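PDB 6ECX: StiE protein from Stigmatella aurantiaca, which methylates a polyketide oxygen with S-adenosylmethionine as donor, this chain being the O-methyltransferase domain of a modular polyketide synthase. Local coordinates for residues M93-G98 / R146-D151. Residues are numbered along the deposited sequence; the frame is centred on the assembly and turned at random.
Sequences MDFGCG and RDSAKD. With SAM (S-adenosylmethionine), chain B.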
ATOM      1  N   MET A  93       2.824  10.498   8.477  1.00 38.20           N
ATOM      2  CA  MET A  93       3.157   9.235   9.144  1.00 34.76           C
ATOM      3  C   MET A  93       3.014   8.090   8.153  1.00 40.99           C
ATOM      4  O   MET A  93       1.950   7.933   7.548  1.00 36.96           O
ATOM      5  CB  MET A  93       2.235   8.986  10.343  1.00 32.47           C
ATOM      6  CG  MET A  93       2.509   7.699  11.114  1.00 36.92           C
ATOM      7  SD  MET A  93       4.045   7.865  12.070  1.00 43.50           S
ATOM      8  CE  MET A  93       4.766   6.233  11.751  1.00 37.12           C
ATOM      9  N   ASP A  94       4.072   7.268   8.003  1.00 39.87           N
ATOM     10  CA  ASP A  94       4.027   6.052   7.181  1.00 39.80           C
ATOM     11  C   ASP A  94       4.071   4.859   8.120  1.00 41.74           C
ATOM     12  O   ASP A  94       5.129   4.562   8.696  1.00 47.79           O
ATOM     13  CB  ASP A  94       5.202   6.005   6.201  1.00 45.10           C
ATOM     14  CG  ASP A  94       5.154   4.793   5.261  1.00 43.86           C
ATOM     15  OD1 ASP A  94       4.502   3.771   5.574  1.00 47.18           O
ATOM     16  OD2 ASP A  94       5.789   4.872   4.184  1.00 47.84           O
ATOM     17  N   PHE A  95       2.941   4.161   8.297  1.00 43.11           N
ATOM     18  CA  PHE A  95       2.933   3.168   9.364  1.00 44.60           C
ATOM     19  C   PHE A  95       3.444   1.796   8.930  1.00 47.22           C
ATOM     20  O   PHE A  95       3.399   0.857   9.726  1.00 48.46           O
ATOM     21  CB  PHE A  95       1.551   3.068  10.031  1.00 44.59           C
ATOM     22  CG  PHE A  95       0.427   2.628   9.137  1.00 42.91           C
ATOM     23  CD1 PHE A  95       0.173   1.286   8.934  1.00 43.61           C
ATOM     24  CD2 PHE A  95      -0.439   3.559   8.583  1.00 38.25           C
ATOM     25  CE1 PHE A  95      -0.901   0.871   8.160  1.00 45.32           C
ATOM     26  CE2 PHE A  95      -1.529   3.155   7.815  1.00 41.32           C
ATOM     27  CZ  PHE A  95      -1.757   1.815   7.598  1.00 43.06           C
ATOM     28  N   GLY A  96       3.984   1.675   7.721  1.00 45.13           N
ATOM     29  CA  GLY A  96       4.714   0.476   7.330  1.00 47.53           C
ATOM     30  C   GLY A  96       5.685   0.834   6.227  1.00 47.03           C
ATOM     31  O   GLY A  96       5.440   0.525   5.063  1.00 46.33           O
ATOM     32  N   CYS A  97       6.796   1.487   6.584  1.00 44.83           N
ATOM     33  CA  CYS A  97       7.518   2.328   5.634  1.00 42.89           C
ATOM     34  C   CYS A  97       8.521   1.582   4.752  1.00 48.18           C
ATOM     35  O   CYS A  97       9.179   2.229   3.926  1.00 51.52           O
ATOM     36  CB  CYS A  97       8.218   3.469   6.386  1.00 45.34           C
ATOM     37  SG  CYS A  97       9.469   2.954   7.602  1.00 50.93           S
ATOM     38  N   GLY A  98       8.631   0.261   4.863  1.00 53.48           N
ATOM     39  CA  GLY A  98       9.474  -0.484   3.932  1.00 54.13           C
ATOM     40  C   GLY A  98      10.913   0.014   3.905  1.00 53.53           C
ATOM     41  O   GLY A  98      11.585   0.106   4.941  1.00 54.28           O
ATOM     42  N   ARG A 146       9.195  -0.012  15.210  1.00 54.94           N
ATOM     43  CA  ARG A 146       8.090  -0.046  16.154  1.00 60.73           C
ATOM     44  C   ARG A 146       6.884  -0.677  15.472  1.00 60.60           C
ATOM     45  O   ARG A 146       6.811  -0.765  14.243  1.00 54.23           O
ATOM     46  CB  ARG A 146       7.750   1.360  16.695  1.00 62.75           C
ATOM     47  CG  ARG A 146       8.916   2.047  17.415  1.00 73.40           C
ATOM     48  CD  ARG A 146       8.512   2.671  18.730  1.00 76.84           C
ATOM     49  NE  ARG A 146       8.117   4.058  18.560  1.00 75.43           N
ATOM     50  CZ  ARG A 146       8.751   5.094  19.098  1.00 66.44           C
ATOM     51  NH1 ARG A 146       9.809   4.906  19.867  1.00 57.25           N
ATOM     52  NH2 ARG A 146       8.306   6.323  18.882  1.00 60.82           N
ATOM     53  N   ASP A 147       5.948  -1.143  16.294  1.00 64.61           N
ATOM     54  CA  ASP A 147       4.778  -1.881  15.834  1.00 56.92           C
ATOM     55  C   ASP A 147       3.578  -0.947  15.853  1.00 50.46           C
ATOM     56  O   ASP A 147       3.155  -0.496  16.922  1.00 53.36           O
ATOM     57  CB  ASP A 147       4.535  -3.107  16.722  1.00 65.38           C
ATOM     58  CG  ASP A 147       3.372  -3.977  16.237  1.00 70.85           C
ATOM     59  OD1 ASP A 147       2.410  -3.459  15.619  1.00 65.86           O
ATOM     60  OD2 ASP A 147       3.428  -5.201  16.488  1.00 74.03           O
ATOM     61  N   SER A 148       3.019  -0.689  14.665  1.00 50.47           N
ATOM     62  CA  SER A 148       1.968   0.310  14.486  1.00 53.42           C
ATOM     63  C   SER A 148       0.658  -0.060  15.178  1.00 54.42           C
ATOM     64  O   SER A 148      -0.204   0.809  15.338  1.00 57.35           O
ATOM     65  CB  SER A 148       1.727   0.531  12.991  1.00 52.88           C
ATOM     66  OG  SER A 148       2.886   1.049  12.355  1.00 49.89           O
ATOM     67  N   ALA A 149       0.475  -1.320  15.568  1.00 54.07           N
ATOM     68  CA  ALA A 149      -0.646  -1.708  16.412  1.00 58.85           C
ATOM     69  C   ALA A 149      -0.328  -1.658  17.904  1.00 63.34           C
ATOM     70  O   ALA A 149      -1.259  -1.655  18.717  1.00 72.22           O
ATOM     71  CB  ALA A 149      -1.122  -3.125  16.062  1.00 61.22           C
ATOM     72  N   LYS A 150       0.948  -1.621  18.290  1.00 62.83           N
ATOM     73  CA  LYS A 150       1.313  -1.672  19.704  1.00 62.97           C
ATOM     74  C   LYS A 150       1.968  -0.399  20.214  1.00 64.42           C
ATOM     75  O   LYS A 150       1.941  -0.157  21.423  1.00 67.63           O
ATOM     76  CB  LYS A 150       2.279  -2.836  19.982  1.00 70.45           C
ATOM     77  CG  LYS A 150       1.807  -4.193  19.539  1.00 84.14           C
ATOM     78  CD  LYS A 150       2.862  -5.249  19.870  1.00100.98           C
ATOM     79  CE  LYS A 150       2.353  -6.649  19.588  1.00107.11           C
ATOM     80  NZ  LYS A 150       1.903  -6.792  18.177  1.00109.01           N
ATOM     81  N   ASP A 151       2.581   0.395  19.336  1.00 56.99           N
ATOM     82  CA  ASP A 151       3.345   1.584  19.705  1.00 56.76           C
ATOM     83  C   ASP A 151       2.647   2.820  19.155  1.00 59.01           C
ATOM     84  O   ASP A 151       2.443   2.929  17.939  1.00 57.35           O
ATOM     85  CB  ASP A 151       4.764   1.521  19.144  1.00 56.01           C
ATOM     86  CG  ASP A 151       5.591   0.418  19.769  1.00 64.80           C
ATOM     87  OD1 ASP A 151       5.645   0.341  21.018  1.00 68.09           O
ATOM     88  OD2 ASP A 151       6.181  -0.382  19.006  1.00 62.67           O
TER
HETATM   89  N   SAM B1301       4.797   0.737   2.254  1.00 59.92           N
HETATM   90  CA  SAM B1301       6.070   0.235   1.750  1.00 68.71           C
HETATM   91  C   SAM B1301       6.102   0.268   0.228  1.00 81.70           C
HETATM   92  O   SAM B1301       5.054   0.447  -0.387  1.00 85.24           O
HETATM   93  OXT SAM B1301       7.146   0.128  -0.415  1.00 81.46           O
HETATM   94  CB  SAM B1301       6.310  -1.177   2.254  1.00 64.93           C
HETATM   95  CG  SAM B1301       5.150  -2.138   2.029  1.00 64.36           C
HETATM   96  SD  SAM B1301       5.640  -3.824   2.482  1.00 60.79           S
HETATM   97  CE  SAM B1301       4.626  -4.794   1.336  1.00 61.22           C
HETATM   98  C5' SAM B1301       4.886  -4.032   4.115  1.00 41.71           C
HETATM   99  C4' SAM B1301       5.581  -3.201   5.197  1.00 51.82           C
HETATM  100  O4' SAM B1301       4.822  -3.131   6.395  1.00 50.78           O
HETATM  101  C3' SAM B1301       6.957  -3.704   5.620  1.00 63.24           C
HETATM  102  O3' SAM B1301       7.794  -2.561   5.654  1.00 57.42           O
HETATM  103  C2' SAM B1301       6.767  -4.215   7.042  1.00 60.11           C
HETATM  104  O2' SAM B1301       7.906  -4.080   7.869  1.00 55.81           O
HETATM  105  C1' SAM B1301       5.659  -3.289   7.525  1.00 53.35           C
HETATM  106  N9  SAM B1301       4.863  -3.772   8.670  1.00 52.12           N
HETATM  107  C8  SAM B1301       4.162  -4.952   8.737  1.00 52.72           C
HETATM  108  N7  SAM B1301       3.530  -5.009   9.937  1.00 48.68           N
HETATM  109  C5  SAM B1301       3.821  -3.894  10.644  1.00 44.03           C
HETATM  110  C6  SAM B1301       3.451  -3.450  11.900  1.00 45.29           C
HETATM  111  N6  SAM B1301       2.653  -4.180  12.678  1.00 54.74           N
HETATM  112  N1  SAM B1301       3.912  -2.228  12.364  1.00 56.71           N
HETATM  113  C2  SAM B1301       4.728  -1.449  11.577  1.00 46.87           C
HETATM  114  N3  SAM B1301       5.088  -1.901  10.325  1.00 48.39           N
HETATM  115  C4  SAM B1301       4.653  -3.101   9.859  1.00 50.01           C
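A single buried hydrogen bond, from Ser148 OG to Phe95 O (2.7 Å), ties the loop leaving strand 91-94 to the loop that follows strand 141-145, beside the adenine of S-adenosylmethionine. The hydroxyl approaches in the carbonyl plane, on a lone pair, with a C=O...OG angle of 126°. Ser148 has OG anti to its own carbonyl carbon (chi1 -63°), which turns the hydroxyl to Phe95, while its backbone N donates almost straight (178°) to adenine N1. A small residue with a hydroxyl thus suits a place wedged between a main-chain carbonyl and the base. Asp147 completes the reading of the adenine edge: OD1 accepts from N6 at 3.0 Å and also takes Ala149 N in an Asx turn, and OD2 forms a salt bridge with Lys150 NZ. This is the cofactor site of a Rossmann-like class I methyltransferase, in which the glycine-rich DFGCG segment, Asp94-Gly98, begins at the end of the first strand, 91-94, and runs into the loop beyond. There Asp94 OD1 receives Gly96 N (3.0 Å) in a second Asx turn, shaping the bend from which Gly96 O accepts from the amino N of S-adenosylmethionine at 2.9 Å. Gly96 and Gly98 lack side chains, letting ribose O4' and the methionine CB lie against their backbone. The Phe95 ring turns from the nucleotide into a hydrophobic pocket lined by Phe153, Val160, Val165, Leu175 and Ile179.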